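Local coordinates for mersacidin decarboxylase (Bacillus sp., PDB 1P3Y), which catalyses the FAD-dependent oxidative decarboxylation of the C-terminal cysteine of the lantibiotic mersacidin, giving an aminoenethiol residue, at residues A[14-19]-A[85-90]; A[90-95]-A[122-127]. All coordinates share one frame; numbering follows the deposited sequence.

Contact 1 of 2, residues A[14-19]-A[85-90]; sequences GICGSI and YCIIPA. With FAD (flavin-adenine dinucleotide), chain B.
Gly14 and Ile87 pair as neighbours in a parallel sheet, their CA atoms 4.4 Å apart, where strand 10-15 runs beside strand 84-90. Gly14 N donates to Cys86 O at 2.9 Å, and Gly14 O takes a weak bond from Ile88 N together with a CA-H...O contact from Ile87. Past this point the chain turns a corner at Ile88 and Pro89, which are joined by a cis peptide bond, yet Cys16 N still reaches Pro89 O at 3.1 Å, an end-on approach to the carbonyl (C=O...N angle 161°). Cys16 SG packs against the CG2 branch of Ile87 at 3.9 Å, swung there by a chi1 of -63° that sets the sulfur beside its own backbone N. The proline ring touches two residues of 14-19: its CD meets Ile15 CG2 and its CG lies 3.7 Å from Ser18 CB. At the far end Tyr85 CE1 is 4.0 Å from Gly14 N, while the tyrosine hydroxyl bonds to Val107 O. One residue beyond the Cys16 bond, Gly17 N donates to FAD O1P at 2.8 Å: the loop after the first strand grips a cofactor phosphate, consistent with a Rossmann-like flavoprotein.

Contact 2 of 2, residues A[90-95]-A[122-127]; sequences ATANIL and PNMNDL. With FAD (flavin-adenine dinucleotide), chain B.
Leu95 reaches from the first turn of helix 92-99 across the Pro122 ring at about a right angle, its CD1 3.8 Å from Pro122 CG and CD2 slightly farther from the same carbon. The Met124 chain meets that leucine obliquely. Bent at chi3 (83°), it carries CE to 3.8 Å from Leu95 CD1 and leaves SD beside Ala92 CB, making a small apolar cluster. Ala90 CB lies against the backbone of Pro122, and Asn123 N donates to Ala90 O, extending the parallel pairing of the strands by one bond. Several polar groups face FAD. Thr91 OG1 caps the helix by accepting from Ile94 N at 3.0 Å in a nearly straight bond (169°) and donates to FAD O2P at 2.7 Å; a chi1 of 49° places it between its backbone N and carbonyl carbon, where it serves both. Asn93 ND2 donates to the same phosphate oxygen, while Asn93 OD1 bonds to Ala103 N of the third subunit. The pyrimidine edge of the flavin is read by backbone: Ala92 N gives to FAD O2, and Asn123 O receives from FAD N3 at 2.8 Å. Helix 132-144 closes over the cluster through Ile138, which touches both Leu95 and Pro122, and Val134 beside Met124, while Leu112 of the third subunit packs on Ala92.

How the contacts relate
Contacts 1 and 2 follow one another along the chain and share Ala90, where strand 84-90 gives way to helix 92-99; their centres lie 9 Å apart. They also meet directly: Cys16 SG packs on Ile94, Cys16 CB lies 3.7 Å from Thr91 CG2, and Gly17 O lies near that same methyl. Both touch one FAD, and they share its flavin-side phosphate, which is bound from 14-19 at one oxygen and from 90-95 at another. Thr109 of the third subunit also bonds this FAD. The side chain of Tyr85 in contact 1 is about 8 Å from that of the active-site His75.

Contact 1 of 2, residues A[14-19]-A[85-90]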
# COMPACT_ATOMS: atom_id res chain seq x y z
N GLY A 14 -19.40 -23.73 12.64
CA GLY A 14 -19.41 -22.54 11.81
C GLY A 14 -19.82 -21.36 12.67
O GLY A 14 -20.89 -21.37 13.26
N ILE A 15 -18.98 -20.33 12.74
CA ILE A 15 -19.30 -19.16 13.56
C ILE A 15 -19.75 -17.98 12.68
O ILE A 15 -19.06 -17.63 11.72
CB ILE A 15 -18.07 -18.73 14.38
CG1 ILE A 15 -17.55 -19.91 15.20
CG2 ILE A 15 -18.42 -17.57 15.27
CD1 ILE A 15 -16.29 -19.58 15.96
N CYS A 16 -20.88 -17.37 13.01
CA CYS A 16 -21.38 -16.23 12.24
C CYS A 16 -21.29 -14.93 13.02
O CYS A 16 -20.92 -14.94 14.19
CB CYS A 16 -22.83 -16.44 11.80
SG CYS A 16 -23.09 -17.85 10.68
N GLY A 17 -21.65 -13.82 12.38
CA GLY A 17 -21.55 -12.52 13.00
C GLY A 17 -22.50 -12.20 14.14
O GLY A 17 -23.64 -11.83 13.91
N SER A 18 -22.02 -12.33 15.37
CA SER A 18 -22.84 -12.02 16.54
C SER A 18 -21.94 -11.66 17.72
O SER A 18 -20.83 -12.20 17.83
CB SER A 18 -23.70 -13.23 16.91
OG SER A 18 -24.11 -13.13 18.26
N ILE A 19 -22.40 -10.77 18.60
CA ILE A 19 -21.60 -10.42 19.78
C ILE A 19 -21.30 -11.70 20.60
O ILE A 19 -20.23 -11.84 21.19
CB ILE A 19 -22.33 -9.40 20.69
CG1 ILE A 19 -22.22 -8.00 20.10
CG2 ILE A 19 -21.72 -9.40 22.09
CD1 ILE A 19 -20.83 -7.37 20.26
N TYR A 85 -21.82 -31.05 11.46
CA TYR A 85 -21.64 -29.63 11.17
C TYR A 85 -22.69 -28.84 11.94
O TYR A 85 -23.90 -28.95 11.72
CB TYR A 85 -21.77 -29.36 9.67
CG TYR A 85 -21.58 -27.91 9.26
CD1 TYR A 85 -20.62 -27.10 9.86
CD2 TYR A 85 -22.32 -27.37 8.19
CE1 TYR A 85 -20.39 -25.79 9.40
CE2 TYR A 85 -22.10 -26.08 7.73
CZ TYR A 85 -21.13 -25.29 8.33
OH TYR A 85 -20.92 -24.01 7.85
N CYS A 86 -22.20 -28.05 12.87
CA CYS A 86 -23.07 -27.26 13.70
C CYS A 86 -22.70 -25.78 13.59
O CYS A 86 -21.54 -25.40 13.76
CB CYS A 86 -22.94 -27.79 15.14
SG CYS A 86 -23.63 -26.72 16.37
N ILE A 87 -23.68 -24.96 13.26
CA ILE A 87 -23.46 -23.53 13.14
C ILE A 87 -23.95 -22.80 14.39
O ILE A 87 -25.15 -22.71 14.64
CB ILE A 87 -24.17 -22.96 11.90
CG1 ILE A 87 -23.57 -23.60 10.64
CG2 ILE A 87 -24.05 -21.41 11.87
CD1 ILE A 87 -24.25 -23.20 9.32
N ILE A 88 -23.01 -22.29 15.18
CA ILE A 88 -23.31 -21.55 16.39
C ILE A 88 -22.28 -20.43 16.62
O ILE A 88 -21.09 -20.67 16.76
CB ILE A 88 -23.35 -22.51 17.63
CG1 ILE A 88 -23.58 -21.68 18.91
CG2 ILE A 88 -22.03 -23.32 17.74
CD1 ILE A 88 -23.82 -22.53 20.15
N PRO A 89 -22.74 -19.18 16.66
CA PRO A 89 -24.14 -18.80 16.49
C PRO A 89 -24.47 -18.61 15.02
O PRO A 89 -23.60 -18.32 14.21
CB PRO A 89 -24.23 -17.49 17.26
CG PRO A 89 -22.88 -16.88 17.03
CD PRO A 89 -21.94 -18.06 17.18
N ALA A 90 -25.76 -18.77 14.71
CA ALA A 90 -26.29 -18.62 13.36
C ALA A 90 -27.02 -17.29 13.28
O ALA A 90 -27.79 -16.96 14.17
CB ALA A 90 -27.25 -19.75 13.08
PA FAD B . -21.09 -12.28 6.47
O1A FAD B . -20.11 -11.91 7.58
O2A FAD B . -20.60 -13.19 5.36
O5B FAD B . -21.69 -10.94 5.74
C5B FAD B . -21.63 -9.60 6.32
C4B FAD B . -20.46 -8.79 5.76
O4B FAD B . -19.49 -9.67 5.22
C3B FAD B . -20.83 -7.84 4.62
O3B FAD B . -20.53 -6.53 5.11
C2B FAD B . -19.98 -8.31 3.48
O2B FAD B . -19.53 -7.41 2.51
C1B FAD B . -18.82 -9.03 4.16
N9A FAD B . -18.08 -10.11 3.44
C8A FAD B . -18.47 -11.46 3.05
N7A FAD B . -17.55 -12.14 2.41
C5A FAD B . -16.44 -11.23 2.33
C6A FAD B . -15.11 -11.32 1.75
N6A FAD B . -14.65 -12.42 1.14
N1A FAD B . -14.26 -10.17 1.85
C2A FAD B . -14.67 -9.02 2.46
N3A FAD B . -15.95 -8.85 3.07
C4A FAD B . -16.76 -10.07 2.91
N1 FAD B . -27.16 -10.62 12.87
C2 FAD B . -27.89 -11.67 13.42
O2 FAD B . -28.74 -12.28 12.72
N3 FAD B . -27.66 -12.03 14.75
C4 FAD B . -26.70 -11.40 15.64
O4 FAD B . -26.58 -11.81 16.86
C4X FAD B . -25.98 -10.37 15.05
N5 FAD B . -24.99 -9.73 15.89
C5X FAD B . -24.21 -8.69 15.30
C6 FAD B . -23.22 -8.02 16.08
C7 FAD B . -22.38 -6.95 15.56
C7M FAD B . -21.32 -6.30 16.51
C8 FAD B . -22.57 -6.54 14.15
C8M FAD B . -21.76 -5.46 13.47
C9 FAD B . -23.53 -7.17 13.34
C9A FAD B . -24.38 -8.23 13.87
N10 FAD B . -25.44 -8.98 13.11
C10 FAD B . -26.21 -10.00 13.68
C1' FAD B . -25.65 -8.59 11.74
C2' FAD B . -25.05 -9.46 10.69
O2' FAD B . -23.56 -9.46 10.90
C3' FAD B . -25.32 -8.92 9.33
O3' FAD B . -26.66 -9.22 8.89
C4' FAD B . -24.36 -9.44 8.23
O4' FAD B . -24.71 -8.77 6.98
C5' FAD B . -24.41 -10.93 7.99
O5' FAD B . -23.52 -11.63 8.87
P FAD B . -23.01 -13.09 8.57
O1P FAD B . -22.13 -13.45 9.69
O2P FAD B . -24.21 -13.97 8.34
O3P FAD B . -22.33 -12.99 7.11

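Contact 2 of 2, residues A[90-95]-A[122-127]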
# COMPACT_ATOMS: atom_id res chain seq x y z
N ALA A 90 -25.76 -18.77 14.71
CA ALA A 90 -26.29 -18.62 13.36
C ALA A 90 -27.02 -17.29 13.28
O ALA A 90 -27.79 -16.96 14.17
CB ALA A 90 -27.25 -19.75 13.08
N THR A 91 -26.78 -16.52 12.22
CA THR A 91 -27.43 -15.22 12.02
C THR A 91 -28.73 -15.37 11.20
O THR A 91 -28.97 -16.40 10.55
CB THR A 91 -26.54 -14.26 11.21
OG1 THR A 91 -26.07 -14.95 10.04
CG2 THR A 91 -25.34 -13.76 12.02
N ALA A 92 -29.55 -14.32 11.21
CA ALA A 92 -30.76 -14.37 10.41
C ALA A 92 -30.28 -14.59 8.97
O ALA A 92 -30.84 -15.40 8.22
CB ALA A 92 -31.52 -13.05 10.53
N ASN A 93 -29.23 -13.87 8.61
CA ASN A 93 -28.65 -13.95 7.28
C ASN A 93 -28.31 -15.40 6.89
O ASN A 93 -28.78 -15.89 5.86
CB ASN A 93 -27.39 -13.07 7.19
CG ASN A 93 -26.68 -13.22 5.87
OD1 ASN A 93 -27.27 -12.95 4.81
ND2 ASN A 93 -25.42 -13.66 5.91
N ILE A 94 -27.50 -16.08 7.69
CA ILE A 94 -27.14 -17.47 7.39
C ILE A 94 -28.41 -18.35 7.27
O ILE A 94 -28.49 -19.21 6.38
CB ILE A 94 -26.14 -18.02 8.46
CG1 ILE A 94 -24.73 -18.16 7.84
CG2 ILE A 94 -26.64 -19.31 9.08
CD1 ILE A 94 -24.65 -18.85 6.52
N LEU A 95 -29.39 -18.12 8.15
CA LEU A 95 -30.65 -18.88 8.09
C LEU A 95 -31.32 -18.59 6.74
O LEU A 95 -31.76 -19.53 6.06
CB LEU A 95 -31.60 -18.48 9.23
CG LEU A 95 -31.11 -18.82 10.65
CD1 LEU A 95 -32.09 -18.30 11.69
CD2 LEU A 95 -30.90 -20.32 10.80
N PRO A 122 -29.52 -20.55 16.15
CA PRO A 122 -29.80 -19.13 15.92
C PRO A 122 -29.59 -18.23 17.12
O PRO A 122 -29.75 -18.65 18.27
CB PRO A 122 -31.25 -19.13 15.45
CG PRO A 122 -31.38 -20.43 14.76
CD PRO A 122 -30.64 -21.38 15.69
N ASN A 123 -29.27 -16.98 16.84
CA ASN A 123 -29.03 -15.97 17.86
C ASN A 123 -29.14 -14.62 17.16
O ASN A 123 -28.44 -14.34 16.19
CB ASN A 123 -27.63 -16.16 18.47
CG ASN A 123 -27.28 -15.08 19.45
OD1 ASN A 123 -26.84 -14.00 19.06
ND2 ASN A 123 -27.47 -15.35 20.73
N MET A 124 -30.03 -13.77 17.64
CA MET A 124 -30.23 -12.47 17.04
C MET A 124 -31.07 -11.61 17.96
O MET A 124 -31.55 -12.06 19.00
CB MET A 124 -30.96 -12.62 15.70
CG MET A 124 -32.38 -13.21 15.81
SD MET A 124 -32.95 -13.84 14.22
CE MET A 124 -32.20 -15.46 14.21
N ASN A 125 -31.25 -10.37 17.54
CA ASN A 125 -32.03 -9.40 18.28
C ASN A 125 -33.49 -9.87 18.28
O ASN A 125 -33.97 -10.43 17.29
CB ASN A 125 -31.91 -8.05 17.57
CG ASN A 125 -32.50 -6.94 18.36
OD1 ASN A 125 -32.03 -6.64 19.45
ND2 ASN A 125 -33.54 -6.31 17.81
N ASP A 126 -34.18 -9.65 19.39
CA ASP A 126 -35.58 -10.05 19.52
C ASP A 126 -36.48 -9.48 18.42
O ASP A 126 -37.41 -10.15 17.96
CB ASP A 126 -36.13 -9.67 20.90
CG ASP A 126 -35.93 -10.77 21.94
OD1 ASP A 126 -36.69 -11.77 21.91
OD2 ASP A 126 -34.99 -10.64 22.76
N LEU A 127 -36.20 -8.24 18.02
CA LEU A 127 -36.98 -7.65 16.94
C LEU A 127 -36.81 -8.53 15.70
O LEU A 127 -37.78 -8.87 15.03
CB LEU A 127 -36.51 -6.22 16.65
CG LEU A 127 -36.98 -5.16 17.66
CD1 LEU A 127 -36.30 -3.83 17.38
CD2 LEU A 127 -38.49 -5.02 17.59
PA FAD B . -21.09 -12.28 6.47
O1A FAD B . -20.11 -11.91 7.58
O2A FAD B . -20.60 -13.19 5.36
O5B FAD B . -21.69 -10.94 5.74
C5B FAD B . -21.63 -9.60 6.32
C4B FAD B . -20.46 -8.79 5.76
O4B FAD B . -19.49 -9.67 5.22
C3B FAD B . -20.83 -7.84 4.62
O3B FAD B . -20.53 -6.53 5.11
C2B FAD B . -19.98 -8.31 3.48
O2B FAD B . -19.53 -7.41 2.51
C1B FAD B . -18.82 -9.03 4.16
N9A FAD B . -18.08 -10.11 3.44
C8A FAD B . -18.47 -11.46 3.05
N7A FAD B . -17.55 -12.14 2.41
C5A FAD B . -16.44 -11.23 2.33
C6A FAD B . -15.11 -11.32 1.75
N6A FAD B . -14.65 -12.42 1.14
N1A FAD B . -14.26 -10.17 1.85
C2A FAD B . -14.67 -9.02 2.46
N3A FAD B . -15.95 -8.85 3.07
C4A FAD B . -16.76 -10.07 2.91
N1 FAD B . -27.16 -10.62 12.87
C2 FAD B . -27.89 -11.67 13.42
O2 FAD B . -28.74 -12.28 12.72
N3 FAD B . -27.66 -12.03 14.75
C4 FAD B . -26.70 -11.40 15.64
O4 FAD B . -26.58 -11.81 16.86
C4X FAD B . -25.98 -10.37 15.05
N5 FAD B . -24.99 -9.73 15.89
C5X FAD B . -24.21 -8.69 15.30
C6 FAD B . -23.22 -8.02 16.08
C7 FAD B . -22.38 -6.95 15.56
C7M FAD B . -21.32 -6.30 16.51
C8 FAD B . -22.57 -6.54 14.15
C8M FAD B . -21.76 -5.46 13.47
C9 FAD B . -23.53 -7.17 13.34
C9A FAD B . -24.38 -8.23 13.87
N10 FAD B . -25.44 -8.98 13.11
C10 FAD B . -26.21 -10.00 13.68
C1' FAD B . -25.65 -8.59 11.74
C2' FAD B . -25.05 -9.46 10.69
O2' FAD B . -23.56 -9.46 10.90
C3' FAD B . -25.32 -8.92 9.33
O3' FAD B . -26.66 -9.22 8.89
C4' FAD B . -24.36 -9.44 8.23
O4' FAD B . -24.71 -8.77 6.98
C5' FAD B . -24.41 -10.93 7.99
O5' FAD B . -23.52 -11.63 8.87
P FAD B . -23.01 -13.09 8.57
O1P FAD B . -22.13 -13.45 9.69
O2P FAD B . -24.21 -13.97 8.34
O3P FAD B . -22.33 -12.99 7.11